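Local structure of C alpha-dehydrogenase (Sphingobium sp. SYK-6, 4YAC) at residues K7-T12 against M32-A37; I139-S144 against V182-P187; D109-V114 against G155-T160; A37-D42 against P60-L65. The protein is a short-chain dehydrogenase/reductase that binds NADH and works in the lignin beta-aryl ether cleavage pathway, probably oxidising the alpha-carbon alcohol of its substrates. One frame throughout, in Å; residues are numbered along the deposited sequence.

Interaction 1 of 4, residues K7-T12 against M32-A37; sequences KVAFVT and MKVVIA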
loop_
_atom_site.group_PDB
_atom_site.type_symbol
_atom_site.label_atom_id
_atom_site.label_comp_id
_atom_site.label_asym_id
_atom_site.label_seq_id
_atom_site.Cartn_x
_atom_site.Cartn_y
_atom_site.Cartn_z
ATOM N N LYS A 7 -19.131 -23.214 -12.039
ATOM C CA LYS A 7 -18.502 -21.959 -12.421
ATOM C C LYS A 7 -16.987 -22.120 -12.376
ATOM O O LYS A 7 -16.473 -23.058 -11.765
ATOM C CB LYS A 7 -18.967 -20.820 -11.516
ATOM C CG LYS A 7 -20.419 -20.433 -11.759
ATOM C CD LYS A 7 -20.835 -19.181 -11.008
ATOM C CE LYS A 7 -22.317 -18.905 -11.221
ATOM N NZ LYS A 7 -22.762 -17.632 -10.602
ATOM N N VAL A 8 -16.284 -21.207 -13.038
ATOM C CA VAL A 8 -14.847 -21.340 -13.267
ATOM C C VAL A 8 -14.009 -20.462 -12.342
ATOM O O VAL A 8 -14.221 -19.256 -12.267
ATOM C CB VAL A 8 -14.500 -20.990 -14.725
ATOM C CG1 VAL A 8 -13.019 -21.206 -15.000
ATOM C CG2 VAL A 8 -15.343 -21.829 -15.674
ATOM N N ALA A 9 -13.043 -21.073 -11.662
ATOM C CA ALA A 9 -12.121 -20.345 -10.795
ATOM C C ALA A 9 -10.709 -20.391 -11.360
ATOM O O ALA A 9 -10.277 -21.406 -11.905
ATOM C CB ALA A 9 -12.144 -20.919 -9.382
ATOM N N PHE A 10 -9.995 -19.281 -11.214
ATOM C CA PHE A 10 -8.610 -19.175 -11.646
ATOM C C PHE A 10 -7.787 -18.824 -10.414
ATOM O O PHE A 10 -7.912 -17.722 -9.880
ATOM C CB PHE A 10 -8.481 -18.116 -12.746
ATOM C CG PHE A 10 -7.165 -18.129 -13.470
ATOM C CD1 PHE A 10 -6.070 -17.455 -12.954
ATOM C CD2 PHE A 10 -7.031 -18.786 -14.683
ATOM C CE1 PHE A 10 -4.859 -17.454 -13.624
ATOM C CE2 PHE A 10 -5.825 -18.787 -15.359
ATOM C CZ PHE A 10 -4.737 -18.118 -14.827
ATOM N N VAL A 11 -6.976 -19.775 -9.951
ATOM C CA VAL A 11 -6.264 -19.643 -8.678
ATOM C C VAL A 11 -4.755 -19.583 -8.893
ATOM O O VAL A 11 -4.137 -20.563 -9.311
ATOM C CB VAL A 11 -6.596 -20.824 -7.729
ATOM C CG1 VAL A 11 -5.912 -20.642 -6.374
ATOM C CG2 VAL A 11 -8.104 -20.956 -7.542
ATOM N N THR A 12 -4.156 -18.435 -8.579
ATOM C CA THR A 12 -2.723 -18.257 -8.775
ATOM C C THR A 12 -1.945 -18.794 -7.578
ATOM O O THR A 12 -2.391 -18.701 -6.429
ATOM C CB THR A 12 -2.358 -16.780 -9.007
ATOM O OG1 THR A 12 -2.499 -16.036 -7.791
ATOM C CG2 THR A 12 -3.244 -16.179 -10.088
ATOM N N MET A 32 -16.513 -26.173 -8.125
ATOM C CA MET A 32 -16.154 -25.295 -9.229
ATOM C C MET A 32 -15.204 -26.012 -10.175
ATOM O O MET A 32 -14.535 -26.975 -9.788
ATOM C CB MET A 32 -15.496 -24.009 -8.720
ATOM C CG MET A 32 -16.348 -23.219 -7.754
ATOM S SD MET A 32 -15.696 -21.568 -7.451
ATOM C CE MET A 32 -16.051 -20.775 -9.019
ATOM N N LYS A 33 -15.159 -25.545 -11.419
ATOM C CA LYS A 33 -14.108 -25.936 -12.345
ATOM C C LYS A 33 -12.930 -25.028 -12.063
ATOM O O LYS A 33 -13.028 -23.815 -12.237
ATOM C CB LYS A 33 -14.565 -25.807 -13.794
ATOM C CG LYS A 33 -15.805 -26.635 -14.126
ATOM C CD LYS A 33 -16.337 -26.303 -15.506
ATOM C CE LYS A 33 -17.592 -27.103 -15.827
ATOM N NZ LYS A 33 -18.150 -26.755 -17.165
ATOM N N VAL A 34 -11.823 -25.608 -11.607
ATOM C CA VAL A 34 -10.703 -24.816 -11.120
ATOM C C VAL A 34 -9.463 -24.939 -11.988
ATOM O O VAL A 34 -8.987 -26.040 -12.257
ATOM C CB VAL A 34 -10.324 -25.221 -9.687
ATOM C CG1 VAL A 34 -9.181 -24.336 -9.167
ATOM C CG2 VAL A 34 -11.531 -25.126 -8.770
ATOM N N VAL A 35 -8.941 -23.791 -12.413
ATOM C CA VAL A 35 -7.631 -23.725 -13.042
ATOM C C VAL A 35 -6.617 -23.324 -11.985
ATOM O O VAL A 35 -6.774 -22.283 -11.356
ATOM C CB VAL A 35 -7.592 -22.711 -14.205
ATOM C CG1 VAL A 35 -6.197 -22.646 -14.824
ATOM C CG2 VAL A 35 -8.630 -23.075 -15.264
ATOM N N ILE A 36 -5.594 -24.148 -11.775
ATOM C CA ILE A 36 -4.503 -23.767 -10.883
ATOM C C ILE A 36 -3.339 -23.309 -11.740
ATOM O O ILE A 36 -2.900 -24.022 -12.642
ATOM C CB ILE A 36 -4.078 -24.912 -9.928
ATOM C CG1 ILE A 36 -3.774 -26.214 -10.683
ATOM C CG2 ILE A 36 -5.174 -25.151 -8.903
ATOM C CD1 ILE A 36 -3.212 -27.313 -9.794
ATOM N N ALA A 37 -2.876 -22.093 -11.465
ATOM C CA ALA A 37 -1.812 -21.460 -12.227
ATOM C C ALA A 37 -0.604 -21.262 -11.332
ATOM O O ALA A 37 -0.703 -20.626 -10.290
ATOM C CB ALA A 37 -2.276 -20.134 -12.793
#
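Phe10 packs against its neighbour strand: its CE2 lies 3.9 Å from Val35 CG1 and its CZ 3.8 Å from Ala37 CB, both methyl groups meeting the ring obliquely. Val75 and Ala78 of helix 68-81 close over this side of the sheet. Val11 and Val34 meet on the other side, CG2 of Val11 3.9 Å from CG1 of Val34, beneath Ala19 and Ala27 of helix 17-28. There too Met32, bent at its last torsion (chi3 72°), folds its methyl back, CE standing 3.8 Å from Lys7 CB and 3.9 Å from Ala9 CB. Between these layers the backbone of Val35 is held twice, its N giving a bond to Ala9 O at 2.8 Å and its O taking one from Val11 N at 2.9 Å. The pair belongs to the first beta-alpha-beta crossover of the Rossmann fold, two parallel strands linked through helix 17-28, and Gly13, right after Thr12, already belongs to the NADH pocket. The open side is where the lysines sit: Lys33 N to Lys7 O is the most bent bond of the ladder, at 146°, and both lysines, partly exposed, run extended away from the contact, Lys7 NZ bonding to Gln2 O and Lys33 lying against Phe82.

Interaction 2 of 4, residues I139-S144 against V182-P187; sequences ILITAS and VSLLCP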
loop_
_atom_site.group_PDB
_atom_site.type_symbol
_atom_site.label_atom_id
_atom_site.label_comp_id
_atom_site.label_asym_id
_atom_site.label_seq_id
_atom_site.Cartn_x
_atom_site.Cartn_y
_atom_site.Cartn_z
ATOM N N ILE A 139 -13.615 -11.194 -7.460
ATOM C CA ILE A 139 -12.167 -11.061 -7.408
ATOM C C ILE A 139 -11.692 -11.150 -5.966
ATOM O O ILE A 139 -12.107 -10.366 -5.115
ATOM C CB ILE A 139 -11.697 -9.730 -8.027
ATOM C CG1 ILE A 139 -12.123 -9.650 -9.495
ATOM C CG2 ILE A 139 -10.178 -9.596 -7.931
ATOM C CD1 ILE A 139 -12.027 -8.262 -10.089
ATOM N N LEU A 140 -10.826 -12.123 -5.706
ATOM C CA LEU A 140 -10.170 -12.268 -4.414
ATOM C C LEU A 140 -8.727 -11.845 -4.539
ATOM O O LEU A 140 -8.032 -12.245 -5.473
ATOM C CB LEU A 140 -10.242 -13.713 -3.909
ATOM C CG LEU A 140 -9.354 -14.078 -2.707
ATOM C CD1 LEU A 140 -9.887 -13.465 -1.419
ATOM C CD2 LEU A 140 -9.214 -15.589 -2.576
ATOM N N ILE A 141 -8.292 -11.023 -3.592
ATOM C CA ILE A 141 -6.887 -10.693 -3.433
ATOM C C ILE A 141 -6.463 -11.189 -2.062
ATOM O O ILE A 141 -7.088 -10.854 -1.051
ATOM C CB ILE A 141 -6.628 -9.178 -3.575
ATOM C CG1 ILE A 141 -6.765 -8.767 -5.040
ATOM C CG2 ILE A 141 -5.226 -8.812 -3.073
ATOM C CD1 ILE A 141 -6.812 -7.263 -5.261
ATOM N N THR A 142 -5.423 -12.019 -2.039
ATOM C CA THR A 142 -4.838 -12.489 -0.788
ATOM C C THR A 142 -3.628 -11.640 -0.465
ATOM O O THR A 142 -2.592 -11.738 -1.124
ATOM C CB THR A 142 -4.430 -13.972 -0.860
ATOM O OG1 THR A 142 -5.560 -14.762 -1.258
ATOM C CG2 THR A 142 -3.919 -14.466 0.490
ATOM N N ALA A 143 -3.778 -10.788 0.539
ATOM C CA ALA A 143 -2.688 -9.947 1.004
ATOM C C ALA A 143 -2.067 -10.590 2.240
ATOM O O ALA A 143 -1.491 -11.669 2.146
ATOM C CB ALA A 143 -3.185 -8.542 1.298
ATOM N N SER A 144 -2.216 -9.945 3.393
ATOM C CA SER A 144 -1.557 -10.366 4.620
ATOM C C SER A 144 -1.916 -9.377 5.717
ATOM O O SER A 144 -2.339 -8.258 5.427
ATOM C CB SER A 144 -0.037 -10.431 4.418
ATOM O OG SER A 144 0.654 -10.484 5.648
ATOM N N VAL A 182 -15.793 -8.288 -4.551
ATOM C CA VAL A 182 -14.387 -8.174 -4.197
ATOM C C VAL A 182 -14.175 -8.645 -2.765
ATOM O O VAL A 182 -14.936 -8.276 -1.867
ATOM C CB VAL A 182 -13.878 -6.727 -4.337
ATOM C CG1 VAL A 182 -12.388 -6.653 -4.043
ATOM C CG2 VAL A 182 -14.164 -6.186 -5.729
ATOM N N SER A 183 -13.147 -9.468 -2.565
ATOM C CA SER A 183 -12.743 -9.907 -1.235
ATOM C C SER A 183 -11.250 -9.704 -1.029
ATOM O O SER A 183 -10.446 -9.931 -1.935
ATOM C CB SER A 183 -13.089 -11.379 -1.012
ATOM O OG SER A 183 -14.494 -11.584 -1.035
ATOM N N LEU A 184 -10.901 -9.273 0.180
ATOM C CA LEU A 184 -9.515 -9.106 0.585
ATOM C C LEU A 184 -9.226 -9.987 1.792
ATOM O O LEU A 184 -9.691 -9.714 2.900
ATOM C CB LEU A 184 -9.217 -7.637 0.907
ATOM C CG LEU A 184 -7.809 -7.310 1.402
ATOM C CD1 LEU A 184 -6.768 -7.611 0.331
ATOM C CD2 LEU A 184 -7.750 -5.852 1.820
ATOM N N LEU A 185 -8.467 -11.052 1.559
ATOM C CA LEU A 185 -8.045 -11.964 2.616
ATOM C C LEU A 185 -6.683 -11.550 3.154
ATOM O O LEU A 185 -5.749 -11.346 2.382
ATOM C CB LEU A 185 -7.985 -13.400 2.091
ATOM C CG LEU A 185 -7.398 -14.454 3.034
ATOM C CD1 LEU A 185 -8.286 -14.660 4.257
ATOM C CD2 LEU A 185 -7.176 -15.761 2.290
ATOM N N CYS A 186 -6.579 -11.437 4.475
ATOM C CA CYS A 186 -5.330 -11.066 5.131
ATOM C C CYS A 186 -4.916 -12.122 6.148
ATOM O O CYS A 186 -5.225 -11.994 7.334
ATOM C CB CYS A 186 -5.466 -9.710 5.823
ATOM S SG CYS A 186 -5.740 -8.332 4.690
ATOM N N PRO A 187 -4.218 -13.172 5.689
ATOM C CA PRO A 187 -3.730 -14.201 6.613
ATOM C C PRO A 187 -2.708 -13.649 7.597
ATOM O O PRO A 187 -2.076 -12.633 7.309
ATOM C CB PRO A 187 -3.078 -15.232 5.685
ATOM C CG PRO A 187 -3.633 -14.952 4.326
ATOM C CD PRO A 187 -3.871 -13.483 4.293
#
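Ile139 to Thr142 and Val182 to Leu185 run parallel, their axes 4.8 Å apart and 15° from aligned. The ladder zigzags from Ile139 O to Ser183 N, from Ser183 O to Ile141 N and on to Leu185, whose O takes Ala143 N at 2.8 Å. On one face Leu140 puts CD1 3.8 Å from Ser183 CB, and Thr142 lies alongside Leu185, with Leu234 and Val238 of helix 231-243 behind. The pair belongs to the later beta-alpha-beta unit of the Rossmann sheet, joined through helix 155-174. On that helix's side Ile141 sets CG1 beside the backbone N (chi1 -73°), which leaves CG2 anti to that N and 3.9 Å from Leu184 CD1, a methyl that also touches Ala143 CB at 3.8 Å. Pro187 crosses Thr142 at about a right angle, CG 3.9 Å from Thr142 CG2. Ser144 is buried beside Tyr157 and Lys161, the serine, tyrosine and lysine grouping by which this family is recognised; its OG bonds to Ser146 N, while its own N has no partner in the model.

Interaction 3 of 4, residues D109-V114 against G155-T160; sequences DWQMDV and GIYCTT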
loop_
_atom_site.group_PDB
_atom_site.type_symbol
_atom_site.label_atom_id
_atom_site.label_comp_id
_atom_site.label_asym_id
_atom_site.label_seq_id
_atom_site.Cartn_x
_atom_site.Cartn_y
_atom_site.Cartn_z
ATOM N N ASP A 109 12.733 -5.775 -6.501
ATOM C CA ASP A 109 12.089 -6.051 -7.781
ATOM C C ASP A 109 11.390 -7.410 -7.801
ATOM O O ASP A 109 10.281 -7.528 -8.316
ATOM C CB ASP A 109 13.110 -5.982 -8.920
ATOM C CG ASP A 109 13.605 -4.568 -9.184
ATOM O OD1 ASP A 109 12.932 -3.602 -8.771
ATOM O OD2 ASP A 109 14.666 -4.424 -9.821
ATOM N N TRP A 110 12.036 -8.434 -7.255
ATOM C CA TRP A 110 11.439 -9.769 -7.225
ATOM C C TRP A 110 10.115 -9.768 -6.462
ATOM O O TRP A 110 9.094 -10.210 -6.982
ATOM C CB TRP A 110 12.414 -10.772 -6.607
ATOM C CG TRP A 110 11.814 -12.107 -6.310
ATOM C CD1 TRP A 110 11.033 -12.865 -7.140
ATOM C CD2 TRP A 110 11.957 -12.854 -5.102
ATOM N NE1 TRP A 110 10.677 -14.035 -6.515
ATOM C CE2 TRP A 110 11.236 -14.052 -5.261
ATOM C CE3 TRP A 110 12.626 -12.628 -3.893
ATOM C CZ2 TRP A 110 11.162 -15.015 -4.265
ATOM C CZ3 TRP A 110 12.549 -13.588 -2.905
ATOM C CH2 TRP A 110 11.826 -14.767 -3.098
ATOM N N GLN A 111 10.121 -9.249 -5.238
ATOM C CA GLN A 111 8.918 -9.276 -4.411
ATOM C C GLN A 111 7.852 -8.317 -4.940
ATOM O O GLN A 111 6.662 -8.635 -4.914
ATOM C CB GLN A 111 9.265 -8.951 -2.957
ATOM C CG GLN A 111 10.123 -10.025 -2.302
ATOM C CD GLN A 111 10.386 -9.763 -0.834
ATOM O OE1 GLN A 111 9.478 -9.840 -0.006
ATOM N NE2 GLN A 111 11.634 -9.454 -0.505
ATOM N N MET A 112 8.273 -7.156 -5.437
ATOM C CA MET A 112 7.343 -6.214 -6.055
ATOM C C MET A 112 6.676 -6.840 -7.278
ATOM O O MET A 112 5.464 -6.720 -7.466
ATOM C CB MET A 112 8.061 -4.926 -6.462
ATOM C CG MET A 112 8.339 -3.987 -5.306
ATOM S SD MET A 112 6.860 -3.115 -4.738
ATOM C CE MET A 112 7.218 -3.009 -3.000
ATOM N N ASP A 113 7.460 -7.524 -8.104
ATOM C CA ASP A 113 6.934 -8.054 -9.359
ATOM C C ASP A 113 5.887 -9.143 -9.102
ATOM O O ASP A 113 4.813 -9.128 -9.699
ATOM C CB ASP A 113 8.075 -8.594 -10.237
ATOM C CG ASP A 113 7.763 -8.531 -11.728
ATOM O OD1 ASP A 113 6.770 -7.884 -12.122
ATOM O OD2 ASP A 113 8.538 -9.116 -12.512
ATOM N N VAL A 114 6.181 -10.085 -8.212
ATOM C CA VAL A 114 5.225 -11.165 -7.945
ATOM C C VAL A 114 4.045 -10.681 -7.112
ATOM O O VAL A 114 2.894 -10.939 -7.456
ATOM C CB VAL A 114 5.882 -12.351 -7.209
ATOM C CG1 VAL A 114 4.856 -13.456 -6.940
ATOM C CG2 VAL A 114 7.038 -12.901 -8.016
ATOM N N GLY A 155 10.104 -5.063 5.673
ATOM C CA GLY A 155 9.910 -3.822 4.939
ATOM C C GLY A 155 9.417 -3.970 3.510
ATOM O O GLY A 155 8.440 -3.332 3.115
ATOM N N ILE A 156 10.095 -4.797 2.722
ATOM C CA ILE A 156 9.692 -5.016 1.337
ATOM C C ILE A 156 8.330 -5.695 1.294
ATOM O O ILE A 156 7.416 -5.215 0.631
ATOM C CB ILE A 156 10.722 -5.868 0.567
ATOM C CG1 ILE A 156 12.063 -5.130 0.491
ATOM C CG2 ILE A 156 10.217 -6.168 -0.839
ATOM C CD1 ILE A 156 13.166 -5.911 -0.192
ATOM N N TYR A 157 8.204 -6.808 2.014
ATOM C CA TYR A 157 6.960 -7.569 2.059
ATOM C C TYR A 157 5.766 -6.689 2.433
ATOM O O TYR A 157 4.725 -6.727 1.778
ATOM C CB TYR A 157 7.103 -8.726 3.055
ATOM C CG TYR A 157 5.910 -9.648 3.134
ATOM C CD1 TYR A 157 5.642 -10.558 2.123
ATOM C CD2 TYR A 157 5.068 -9.624 4.235
ATOM C CE1 TYR A 157 4.555 -11.410 2.199
ATOM C CE2 TYR A 157 3.981 -10.472 4.322
ATOM C CZ TYR A 157 3.729 -11.362 3.303
ATOM O OH TYR A 157 2.646 -12.208 3.389
ATOM N N CYS A 158 5.935 -5.887 3.479
ATOM C CA CYS A 158 4.889 -4.994 3.963
ATOM C C CYS A 158 4.489 -3.987 2.892
ATOM O O CYS A 158 3.300 -3.735 2.679
ATOM C CB CYS A 158 5.373 -4.274 5.227
ATOM S SG CYS A 158 4.277 -2.990 5.868
ATOM N N THR A 159 5.481 -3.423 2.210
ATOM C CA THR A 159 5.215 -2.471 1.141
ATOM C C THR A 159 4.321 -3.113 0.076
ATOM O O THR A 159 3.348 -2.501 -0.359
ATOM C CB THR A 159 6.515 -1.959 0.495
ATOM O OG1 THR A 159 7.315 -1.315 1.494
ATOM C CG2 THR A 159 6.207 -0.950 -0.598
ATOM N N THR A 160 4.628 -4.348 -0.319
ATOM C CA THR A 160 3.846 -5.012 -1.368
ATOM C C THR A 160 2.423 -5.322 -0.922
ATOM O O THR A 160 1.499 -5.282 -1.729
ATOM C CB THR A 160 4.490 -6.342 -1.860
ATOM O OG1 THR A 160 4.430 -7.350 -0.842
ATOM C CG2 THR A 160 5.930 -6.128 -2.308
#
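Gln111 and Met112 of helix 105-133 reach across to Ile156, Thr159 and Thr160 of helix 155-174. These are two neighbouring helices on one side of the Rossmann sheet, running nearly together at 22° with 9.5 Å between axes, and the second subunit packs Leu167 on Thr159, consistent with the helical dimer interface of this family. With CG anti to the carbonyl carbon (chi1 -67°), Gln111 starts its chain over Ile156. Its CB touches Ile156 CG2 at 3.6 Å, CG passes the same methyl at 4.1 Å, and CD comes back to 3.6 Å from Ile156 CG2, the side chains crossing at about a right angle. At the tip OE1 stands 4.0 Å from Tyr157 CB, at the tyrosine ring's edge, while NE2 lies over the same Ile156 methyl and bonds to Gln96 O. Replacing the glutamine by a leucine would probably leave Gln96 O without this donor and the loop there less firmly tied to the helix. Met112 is squeezed: CE lies 3.3 Å from Thr159 CG2 and 3.4 Å from Thr160 CG2, tighter than usual, its last torsion off-staggered (chi3 146°). Thr160 OG1, joined also by Asn115 ND2, gives its hydrogen to Tyr157 O at 2.7 Å.

Interaction 4 of 4, residues A37-D42 against P60-L65; sequences ADIRQD and PVRLDL. With NAI (1,4-dihydronicotinamide adenine dinucleotide), chain B.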
loop_
_atom_site.group_PDB
_atom_site.type_symbol
_atom_site.label_atom_id
_atom_site.label_comp_id
_atom_site.label_asym_id
_atom_site.label_seq_id
_atom_site.Cartn_x
_atom_site.Cartn_y
_atom_site.Cartn_z
ATOM N N ALA A 37 -2.876 -22.093 -11.465
ATOM C CA ALA A 37 -1.812 -21.460 -12.227
ATOM C C ALA A 37 -0.604 -21.262 -11.332
ATOM O O ALA A 37 -0.703 -20.626 -10.290
ATOM C CB ALA A 37 -2.276 -20.134 -12.793
ATOM N N ASP A 38 0.530 -21.813 -11.742
ATOM C CA ASP A 38 1.727 -21.815 -10.910
ATOM C C ASP A 38 2.976 -21.783 -11.777
ATOM O O ASP A 38 2.987 -22.332 -12.870
ATOM C CB ASP A 38 1.737 -23.052 -10.014
ATOM C CG ASP A 38 2.563 -22.860 -8.767
ATOM O OD1 ASP A 38 3.808 -22.943 -8.851
ATOM O OD2 ASP A 38 1.960 -22.633 -7.700
ATOM N N ILE A 39 4.031 -21.141 -11.293
ATOM C CA ILE A 39 5.266 -21.061 -12.060
ATOM C C ILE A 39 6.034 -22.382 -12.019
ATOM O O ILE A 39 6.745 -22.713 -12.965
ATOM C CB ILE A 39 6.166 -19.919 -11.550
ATOM C CG1 ILE A 39 7.227 -19.578 -12.597
ATOM C CG2 ILE A 39 6.798 -20.277 -10.205
ATOM C CD1 ILE A 39 8.018 -18.299 -12.279
ATOM N N ARG A 40 5.876 -23.145 -10.941
ATOM C CA ARG A 40 6.629 -24.385 -10.777
ATOM C C ARG A 40 5.881 -25.614 -11.276
ATOM O O ARG A 40 4.811 -25.954 -10.773
ATOM C CB ARG A 40 7.006 -24.583 -9.314
ATOM C CG ARG A 40 8.216 -23.756 -8.908
ATOM C CD ARG A 40 8.646 -24.028 -7.489
ATOM N NE ARG A 40 9.085 -25.405 -7.290
ATOM C CZ ARG A 40 9.639 -25.854 -6.167
ATOM N NH1 ARG A 40 9.829 -25.036 -5.139
ATOM N NH2 ARG A 40 10.005 -27.124 -6.070
ATOM N N GLN A 41 6.468 -26.292 -12.257
ATOM C CA GLN A 41 5.858 -27.485 -12.835
ATOM C C GLN A 41 5.752 -28.614 -11.817
ATOM O O GLN A 41 4.774 -29.365 -11.823
ATOM C CB GLN A 41 6.658 -27.962 -14.051
ATOM C CG GLN A 41 6.000 -29.104 -14.813
ATOM C CD GLN A 41 4.671 -28.700 -15.425
ATOM O OE1 GLN A 41 4.596 -27.753 -16.208
ATOM N NE2 GLN A 41 3.608 -29.419 -15.065
ATOM N N ASP A 42 6.746 -28.747 -10.942
ATOM C CA ASP A 42 6.722 -29.854 -9.992
ATOM C C ASP A 42 5.607 -29.651 -8.961
ATOM O O ASP A 42 4.995 -30.620 -8.523
ATOM C CB ASP A 42 8.101 -30.058 -9.320
ATOM C CG ASP A 42 8.633 -28.820 -8.613
ATOM O OD1 ASP A 42 8.031 -27.734 -8.702
ATOM O OD2 ASP A 42 9.701 -28.946 -7.970
ATOM N N PRO A 60 -4.384 -27.771 -14.734
ATOM C CA PRO A 60 -3.146 -27.056 -14.408
ATOM C C PRO A 60 -2.627 -26.233 -15.581
ATOM O O PRO A 60 -2.784 -26.645 -16.732
ATOM C CB PRO A 60 -2.181 -28.188 -14.075
ATOM C CG PRO A 60 -2.604 -29.281 -14.990
ATOM C CD PRO A 60 -4.110 -29.170 -15.117
ATOM N N VAL A 61 -2.026 -25.084 -15.291
ATOM C CA VAL A 61 -1.317 -24.322 -16.308
ATOM C C VAL A 61 -0.067 -23.725 -15.690
ATOM O O VAL A 61 -0.137 -23.057 -14.658
ATOM C CB VAL A 61 -2.194 -23.205 -16.918
ATOM C CG1 VAL A 61 -2.702 -22.237 -15.849
ATOM C CG2 VAL A 61 -1.427 -22.460 -18.006
ATOM N N ARG A 62 1.085 -23.974 -16.303
ATOM C CA ARG A 62 2.317 -23.392 -15.787
ATOM C C ARG A 62 2.431 -21.954 -16.269
ATOM O O ARG A 62 2.460 -21.691 -17.473
ATOM C CB ARG A 62 3.549 -24.189 -16.210
ATOM C CG ARG A 62 4.758 -23.878 -15.343
ATOM C CD ARG A 62 6.062 -24.241 -16.025
ATOM N NE ARG A 62 6.397 -23.312 -17.098
ATOM C CZ ARG A 62 6.868 -22.083 -16.906
ATOM N NH1 ARG A 62 7.056 -21.621 -15.675
ATOM N NH2 ARG A 62 7.147 -21.309 -17.945
ATOM N N LEU A 63 2.498 -21.032 -15.314
ATOM C CA LEU A 63 2.447 -19.604 -15.597
ATOM C C LEU A 63 3.288 -18.805 -14.615
ATOM O O LEU A 63 3.157 -18.969 -13.404
ATOM C CB LEU A 63 0.999 -19.107 -15.541
ATOM C CG LEU A 63 0.802 -17.588 -15.559
ATOM C CD1 LEU A 63 1.263 -16.996 -16.880
ATOM C CD2 LEU A 63 -0.647 -17.234 -15.282
ATOM N N ASP A 64 4.150 -17.947 -15.160
ATOM C CA ASP A 64 4.807 -16.883 -14.409
ATOM C C ASP A 64 3.899 -15.657 -14.456
ATOM O O ASP A 64 3.712 -15.059 -15.512
ATOM C CB ASP A 64 6.187 -16.571 -15.004
ATOM C CG ASP A 64 6.951 -15.512 -14.218
ATOM O OD1 ASP A 64 6.370 -14.880 -13.312
ATOM O OD2 ASP A 64 8.144 -15.298 -14.527
ATOM N N LEU A 65 3.328 -15.295 -13.313
ATOM C CA LEU A 65 2.331 -14.230 -13.248
ATOM C C LEU A 65 2.896 -12.870 -13.632
ATOM O O LEU A 65 2.135 -11.944 -13.931
ATOM C CB LEU A 65 1.737 -14.151 -11.842
ATOM C CG LEU A 65 1.132 -15.453 -11.323
ATOM C CD1 LEU A 65 0.938 -15.380 -9.828
ATOM C CD2 LEU A 65 -0.176 -15.770 -12.033
HETATM P PA NAI B . 4.091 -21.433 -1.014
HETATM O O1A NAI B . 5.567 -21.518 -1.314
HETATM O O2A NAI B . 3.658 -22.695 -0.246
HETATM O O5B NAI B . 3.279 -21.325 -2.356
HETATM C C5B NAI B . 3.566 -20.297 -3.248
HETATM C C4B NAI B . 3.254 -20.734 -4.616
HETATM O O4B NAI B . 3.259 -19.552 -5.485
HETATM C C3B NAI B . 4.257 -21.662 -5.123
HETATM O O3B NAI B . 3.642 -22.790 -5.731
HETATM C C2B NAI B . 5.029 -20.910 -6.080
HETATM O O2B NAI B . 5.583 -21.761 -7.101
HETATM C C1B NAI B . 4.086 -19.956 -6.624
HETATM N N9A NAI B . 4.712 -18.825 -7.252
HETATM C C8A NAI B . 5.743 -18.059 -6.796
HETATM N N7A NAI B . 6.044 -17.103 -7.691
HETATM C C5A NAI B . 5.201 -17.221 -8.764
HETATM C C6A NAI B . 5.013 -16.554 -9.971
HETATM N N6A NAI B . 5.821 -15.438 -10.349
HETATM N N1A NAI B . 4.038 -16.972 -10.825
HETATM C C2A NAI B . 3.248 -18.022 -10.534
HETATM N N3A NAI B . 3.393 -18.690 -9.376
HETATM C C4A NAI B . 4.350 -18.322 -8.486
HETATM O O3 NAI B . 3.790 -20.166 -0.179
HETATM P PN NAI B . 2.546 -20.085 0.830
HETATM O O1N NAI B . 2.743 -21.090 1.954
HETATM O O2N NAI B . 2.457 -18.604 1.433
HETATM O O5D NAI B . 1.232 -20.408 0.075
#
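Similar first torsions at Ile39 (chi1 -163°) and Asp64 (chi1 -177°) send the two side chains out alongside each other, so that Ile39 CD1 rests 3.6 Å from Asp64 CG. A bend in Arg62 (chi3 73°) carries its guanidinium back over the turn, where NH1 meets Ile39 O at 2.9 Å, in the guanidinium plane and on a carbonyl lone pair. Leu63 N reaches Asp38 O at 2.8 Å from well above the carbonyl plane. The two strand ends belong to the second beta-alpha-beta unit of the Rossmann fold and form the adenosine end of the NADH site. Asp38 is the acidic residue at the end of the second strand that reads the ribose: its OD1 accepts from NAI O2B at 2.8 Å and its OD2 from NAI O3B at 2.6 Å. The carboxylate is itself held, OD1 by Arg40 N at 2.9 Å in an Asx turn and OD2 by Gly15 N. With the carboxylate cut back to an alanine, both ribose hydroxyls would probably lose these acceptors, and Arg40 N and Gly15 N theirs. Adenine is read from the loop that follows strand 57-62, N6A giving to Asp64 OD1 at 3.1 Å, an oxygen also bonded by Thr66 OG1, and N1A taking Leu65 N at 3.1 Å. Ile39 CG2 lies against the base, and Arg40 grips Asp42 side-on through NE and NH2.

Overall arrangement
Interactions 1, 2 and 4 are pairings within one parallel sheet, whereas interaction 3 joins two helices beside it. Interactions 1 and 4 share Ala37 on strand 33-38 and touch through a probable hydrogen bond between Ile36 O and Val61 N and packing of Val35 on Val61, holding this strand on both flanks, largely buried towards 8-12 and partly exposed towards the outermost strand 57-62. Interaction 2, nearest the chain centre, lies in the sheet's other half and meets interaction 3 where Ser144 packs on Tyr157. Chemistry follows place: backbone ladders and aliphatic groups in 1 and 2, side-chain packing without cross-helix hydrogen bonds in 3, a short ladder giving way to charged and cofactor-bound groups in 4.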